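Local coordinates for BexL (Amycolatopsis orientalis, PDB 4XRW), which probably catalyses aromatisation and cyclisation of a poly-beta-ketone intermediate in BE-7585A biosynthesis, as a di-domain aromatase/cyclase of a type II polyketide synthase, at residues L40-A45 and R86-A91; R94-Q99 and S110-V115. All coordinates share one frame; numbering follows the deposited sequence.

How the contacts relate
Both contacts belong to the N-terminal of the two helix-grip domains, and their centres lie about 9 Å apart. Contact 1 closes first along the chain, tying the end of helix 34-42 to strand 80-89 of the seven-stranded antiparallel sheet. Contact 2 follows in series and pairs strand 94-99 with strand 106-117. Because strands 80-89 and 94-99 are sheet neighbours, the two contacts touch directly: D89 N lies 2.8 Å from R94 O, a probable hydrogen bond, and R86 packs against I95. Together they link the C-terminal end of helix 34-42 to three successive strands; V41 and W113 both lie near a bound MES molecule.

Contact 1: L40-A45 and R86-A91; sequences LVAEVA and RELDPA
Across this contact A42 and L88 make the nearest backbone approach, with their CA atoms 7.3 Å apart, too far for main-chain pairing. Residues 40-42 end helix 34-42, E43 leaves the helical conformation, and V44 and A45 enter a 3-10 segment, while R86 to D89 finish strand 80-89 before the chain turns at P90. The gap is bridged by the side chain of R86. With chi1 at -47° its CG is turned away from the carbonyl carbon, and a bend at chi3 carries the guanidinium to the end of the helix. There the two terminal nitrogens serve successive carbonyls. NH1 donates to V41 O at 3.0 Å in a nearly straight bond, 166° at the hydrogen, arriving from above the carbonyl plane. NH2 reaches A42 O at 2.8 Å, but this bond is more bent, at 141°. Both oxygens lie close to the guanidinium plane, so the group meets the helix end with its edge. The V44 and R86 side chains pass alongside one another, running opposite ways, and V44 CG1 comes to 3.5 Å from R86 NH2, obliquely to the guanidinium. Beside the polar bridge, L88 CD2 rests 4.0 Å from A42 CB, a small apolar contact whose leucine also touches Y38 of the same helix. The guanidinium has further company, since NH2 forms a salt bridge with E67 OE2 on strand 67-73, and V41 O also accepts from W47 NE1. Two carbonyls at the C-terminal end of a helix, where the helix dipole carries its partial negative charge, thus share one buried arginine, whose positive charge probably stabilises that end; the paired bonds restrict rotation of the guanidinium, and E67 probably offsets part of its charge.

Contact 2: R94-Q99 and S110-V115; sequences RISFHQ and SGTWIV
S110 stands opposite H98 in a non-hydrogen-bonded pair, its CB 3.3 Å from H98 ND1; the other imidazole nitrogen, NE2, is hydrogen-bonded to E87 OE1 on strand 80-89. G111 is paired with F97 through two backbone bonds, F97 N to G111 O and G111 N to F97 O, both 2.9 Å long. The phenyl ring lies across this glycine: a chi1 of 55° tucks F97 CG between the two backbone branches and leans the ring over the neighbouring strand, and G111 CA makes a CH-pi contact 3.6 Å from the ring centroid. With no side chain at G111, the ring can settle directly on the main chain. T112 faces S96 and sends its methyl to R94, whose side chain runs slantwise to it; CG2 lies over one face of the R94 guanidinium, 3.8 Å from NH2. W113 returns to the face of I95 and F97. Its backbone exchanges two bonds with I95, W113 N to I95 O at 2.8 Å and the reciprocal I95 N to W113 O, while the indole CD1 approaches F97 CE2 to 3.5 Å. The F97 ring and the five-membered ring of the indole are inclined at 40°, between stacked and perpendicular. W113 NE1 is hydrogen-bonded to O1 of a MES molecule, probably from the crystallisation liquor, and L156 and L159 of helix 138-166 touch the same side chain. I114 runs alongside R94, both pointing the same way, with I114 CG1 3.9 Å from R94 CG. This is a regular antiparallel hairpin, the strand directions 168° apart, at the middle of a helix-grip sheet; I95 and W113 face the helices that the sheet wraps, and the MES site is consistent with the interior pocket in which aromatase/cyclases of this fold probably hold their polyketide.

Contact 1: L40-A45 and R86-A91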
loop_
_atom_site.group_PDB
_atom_site.type_symbol
_atom_site.label_atom_id
_atom_site.label_comp_id
_atom_site.label_asym_id
_atom_site.label_seq_id
_atom_site.Cartn_x
_atom_site.Cartn_y
_atom_site.Cartn_z
ATOM N N LEU A 40 6.176 11.235 7.284
ATOM C CA LEU A 40 5.778 10.070 6.480
ATOM C C LEU A 40 5.383 8.876 7.347
ATOM O O LEU A 40 4.514 8.068 6.973
ATOM C CB LEU A 40 6.902 9.683 5.512
ATOM C CG LEU A 40 7.163 10.682 4.363
ATOM C CD1 LEU A 40 8.529 10.448 3.746
ATOM C CD2 LEU A 40 6.102 10.568 3.280
ATOM N N VAL A 41 5.990 8.770 8.521
ATOM C CA VAL A 41 5.632 7.707 9.442
ATOM C C VAL A 41 4.447 8.129 10.298
ATOM O O VAL A 41 3.613 7.300 10.683
ATOM C CB VAL A 41 6.822 7.321 10.314
ATOM C CG1 VAL A 41 6.464 6.164 11.262
ATOM C CG2 VAL A 41 8.030 6.947 9.420
ATOM N N ALA A 42 4.344 9.414 10.596
ATOM C CA ALA A 42 3.254 9.871 11.459
ATOM C C ALA A 42 1.916 9.870 10.711
ATOM O O ALA A 42 0.873 9.490 11.278
ATOM C CB ALA A 42 3.557 11.255 12.007
ATOM N N GLU A 43 1.943 10.276 9.447
ATOM C CA GLU A 43 0.730 10.368 8.630
ATOM C C GLU A 43 0.522 9.074 7.807
ATOM O O GLU A 43 1.195 8.840 6.806
ATOM C CB GLU A 43 0.807 11.599 7.737
ATOM C CG GLU A 43 0.920 12.901 8.568
ATOM C CD GLU A 43 0.863 14.182 7.725
ATOM O OE1 GLU A 43 0.686 14.101 6.486
ATOM O OE2 GLU A 43 0.998 15.276 8.323
ATOM N N VAL A 44 -0.393 8.231 8.276
ATOM C CA VAL A 44 -0.450 6.826 7.840
ATOM C C VAL A 44 -0.930 6.637 6.419
ATOM O O VAL A 44 -0.807 5.555 5.859
ATOM C CB VAL A 44 -1.353 5.997 8.787
ATOM C CG1 VAL A 44 -0.865 6.158 10.228
ATOM C CG2 VAL A 44 -2.797 6.397 8.670
ATOM N N ALA A 45 -1.496 7.677 5.832
ATOM C CA ALA A 45 -1.857 7.628 4.435
ATOM C C ALA A 45 -0.578 7.353 3.608
ATOM O O ALA A 45 -0.648 6.839 2.477
ATOM C CB ALA A 45 -2.531 8.942 4.014
ATOM N N ARG A 86 -0.933 4.220 19.133
ATOM C CA ARG A 86 0.247 5.081 18.999
ATOM C C ARG A 86 0.088 6.379 19.778
ATOM O O ARG A 86 -1.019 6.875 19.984
ATOM C CB ARG A 86 0.557 5.417 17.537
ATOM C CG ARG A 86 0.525 4.209 16.589
ATOM C CD ARG A 86 1.288 4.504 15.291
ATOM N NE ARG A 86 0.747 5.654 14.608
ATOM C CZ ARG A 86 1.359 6.326 13.635
ATOM N NH1 ARG A 86 2.582 5.993 13.214
ATOM N NH2 ARG A 86 0.735 7.350 13.111
ATOM N N GLU A 87 1.230 6.876 20.223
ATOM C CA GLU A 87 1.344 8.198 20.807
ATOM C C GLU A 87 2.372 8.984 20.027
ATOM O O GLU A 87 3.543 8.561 19.929
ATOM C CB GLU A 87 1.758 8.120 22.276
ATOM C CG GLU A 87 0.678 7.534 23.167
ATOM C CD GLU A 87 0.790 6.017 23.320
ATOM O OE1 GLU A 87 1.930 5.481 23.357
ATOM O OE2 GLU A 87 -0.272 5.361 23.423
ATOM N N LEU A 88 1.956 10.147 19.535
ATOM C CA LEU A 88 2.795 10.953 18.640
ATOM C C LEU A 88 3.385 12.174 19.377
ATOM O O LEU A 88 2.666 12.866 20.072
ATOM C CB LEU A 88 1.988 11.420 17.444
ATOM C CG LEU A 88 1.807 10.421 16.276
ATOM C CD1 LEU A 88 1.090 9.172 16.716
ATOM C CD2 LEU A 88 1.050 11.073 15.136
ATOM N N ASP A 89 4.676 12.432 19.212
ATOM C CA ASP A 89 5.319 13.609 19.827
ATOM C C ASP A 89 6.109 14.348 18.744
ATOM O O ASP A 89 7.289 14.097 18.549
ATOM C CB ASP A 89 6.227 13.184 20.994
ATOM C CG ASP A 89 6.815 14.377 21.763
ATOM O OD1 ASP A 89 6.790 15.528 21.248
ATOM O OD2 ASP A 89 7.318 14.131 22.873
ATOM N N PRO A 90 5.452 15.254 18.017
ATOM C CA PRO A 90 6.100 15.905 16.876
ATOM C C PRO A 90 7.293 16.800 17.227
ATOM O O PRO A 90 8.200 16.924 16.402
ATOM C CB PRO A 90 4.969 16.732 16.263
ATOM C CG PRO A 90 3.926 16.819 17.324
ATOM C CD PRO A 90 4.012 15.556 18.071
ATOM N N ALA A 91 7.293 17.387 18.418
ATOM C CA ALA A 91 8.393 18.261 18.826
ATOM C C ALA A 91 9.665 17.445 18.998
ATOM O O ALA A 91 10.754 17.887 18.624
ATOM C CB ALA A 91 8.050 18.988 20.113
#

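Contact 2: R94-Q99 and S110-V115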
loop_
_atom_site.group_PDB
_atom_site.type_symbol
_atom_site.label_atom_id
_atom_site.label_comp_id
_atom_site.label_asym_id
_atom_site.label_seq_id
_atom_site.Cartn_x
_atom_site.Cartn_y
_atom_site.Cartn_z
ATOM N N ARG A 94 9.129 11.818 17.850
ATOM C CA ARG A 94 9.012 10.453 18.369
ATOM C C ARG A 94 7.600 9.928 18.175
ATOM O O ARG A 94 6.623 10.675 18.311
ATOM C CB ARG A 94 9.364 10.368 19.861
ATOM C CG ARG A 94 10.835 10.606 20.200
ATOM C CD ARG A 94 11.100 10.696 21.716
ATOM N NE ARG A 94 11.295 9.413 22.416
ATOM C CZ ARG A 94 10.356 8.762 23.114
ATOM N NH1 ARG A 94 9.116 9.239 23.201
ATOM N NH2 ARG A 94 10.652 7.618 23.727
ATOM N N ILE A 95 7.509 8.635 17.887
ATOM C CA ILE A 95 6.234 7.940 17.748
ATOM C C ILE A 95 6.353 6.627 18.524
ATOM O O ILE A 95 7.144 5.766 18.158
ATOM C CB ILE A 95 5.884 7.625 16.292
ATOM C CG1 ILE A 95 5.824 8.914 15.461
ATOM C CG2 ILE A 95 4.529 6.890 16.243
ATOM C CD1 ILE A 95 5.779 8.677 14.028
ATOM N N SER A 96 5.578 6.485 19.591
ATOM C CA SER A 96 5.477 5.230 20.329
ATOM C C SER A 96 4.345 4.404 19.771
ATOM O O SER A 96 3.282 4.950 19.472
ATOM C CB SER A 96 5.220 5.501 21.808
ATOM O OG SER A 96 6.097 6.508 22.267
ATOM N N PHE A 97 4.551 3.108 19.614
ATOM C CA PHE A 97 3.459 2.265 19.135
ATOM C C PHE A 97 3.401 0.996 19.955
ATOM O O PHE A 97 4.399 0.588 20.548
ATOM C CB PHE A 97 3.608 1.953 17.639
ATOM C CG PHE A 97 4.935 1.339 17.260
ATOM C CD1 PHE A 97 5.075 -0.039 17.190
ATOM C CD2 PHE A 97 6.028 2.139 16.943
ATOM C CE1 PHE A 97 6.284 -0.621 16.824
ATOM C CE2 PHE A 97 7.218 1.571 16.565
ATOM C CZ PHE A 97 7.360 0.209 16.502
ATOM N N HIS A 98 2.218 0.396 20.010
ATOM C CA HIS A 98 1.978 -0.795 20.802
ATOM C C HIS A 98 0.997 -1.685 20.039
ATOM O O HIS A 98 -0.114 -1.271 19.746
ATOM C CB HIS A 98 1.425 -0.430 22.180
ATOM C CG HIS A 98 2.073 0.782 22.780
ATOM N ND1 HIS A 98 3.239 0.714 23.516
ATOM C CD2 HIS A 98 1.743 2.095 22.721
ATOM C CE1 HIS A 98 3.589 1.928 23.902
ATOM N NE2 HIS A 98 2.694 2.785 23.440
ATOM N N GLN A 99 1.442 -2.890 19.704
ATOM C CA GLN A 99 0.626 -3.882 19.016
ATOM C C GLN A 99 -0.474 -4.373 19.957
ATOM O O GLN A 99 -0.171 -4.762 21.086
ATOM C CB GLN A 99 1.543 -5.024 18.567
ATOM C CG GLN A 99 0.968 -6.060 17.630
ATOM C CD GLN A 99 2.051 -7.050 17.209
ATOM O OE1 GLN A 99 2.113 -8.180 17.709
ATOM N NE2 GLN A 99 2.942 -6.606 16.316
ATOM N N SER A 110 5.985 -3.647 21.608
ATOM C CA SER A 110 5.883 -2.201 21.453
ATOM C C SER A 110 7.171 -1.665 20.853
ATOM O O SER A 110 8.177 -2.376 20.763
ATOM C CB SER A 110 5.613 -1.526 22.781
ATOM O OG SER A 110 6.686 -1.784 23.651
ATOM N N GLY A 111 7.140 -0.425 20.403
ATOM C CA GLY A 111 8.296 0.153 19.759
ATOM C C GLY A 111 8.225 1.667 19.748
ATOM O O GLY A 111 7.234 2.280 20.174
ATOM N N THR A 112 9.301 2.269 19.259
ATOM C CA THR A 112 9.401 3.698 19.160
ATOM C C THR A 112 10.204 4.041 17.929
ATOM O O THR A 112 11.240 3.417 17.667
ATOM C CB THR A 112 10.092 4.335 20.406
ATOM O OG1 THR A 112 9.592 3.751 21.606
ATOM C CG2 THR A 112 9.838 5.817 20.451
ATOM N N TRP A 113 9.681 4.995 17.162
ATOM C CA TRP A 113 10.415 5.676 16.111
ATOM C C TRP A 113 10.973 6.953 16.703
ATOM O O TRP A 113 10.256 7.683 17.388
ATOM C CB TRP A 113 9.521 6.048 14.917
ATOM C CG TRP A 113 8.985 4.869 14.156
ATOM C CD1 TRP A 113 7.776 4.257 14.351
ATOM C CD2 TRP A 113 9.622 4.177 13.088
ATOM N NE1 TRP A 113 7.633 3.219 13.459
ATOM C CE2 TRP A 113 8.753 3.139 12.685
ATOM C CE3 TRP A 113 10.851 4.320 12.431
ATOM C CZ2 TRP A 113 9.071 2.258 11.662
ATOM C CZ3 TRP A 113 11.156 3.444 11.412
ATOM C CH2 TRP A 113 10.273 2.434 11.032
ATOM N N ILE A 114 12.226 7.243 16.398
ATOM C CA ILE A 114 12.842 8.497 16.823
ATOM C C ILE A 114 13.603 8.996 15.611
ATOM O O ILE A 114 14.463 8.288 15.086
ATOM C CB ILE A 114 13.794 8.330 18.023
ATOM C CG1 ILE A 114 13.109 7.653 19.215
ATOM C CG2 ILE A 114 14.312 9.694 18.470
ATOM C CD1 ILE A 114 14.088 7.058 20.234
ATOM N N VAL A 115 13.274 10.188 15.138
ATOM C CA VAL A 115 13.918 10.733 13.968
ATOM C C VAL A 115 14.763 11.943 14.376
ATOM O O VAL A 115 14.252 12.891 14.962
ATOM C CB VAL A 115 12.911 11.125 12.911
ATOM C CG1 VAL A 115 13.630 11.501 11.634
ATOM C CG2 VAL A 115 11.939 9.954 12.658
#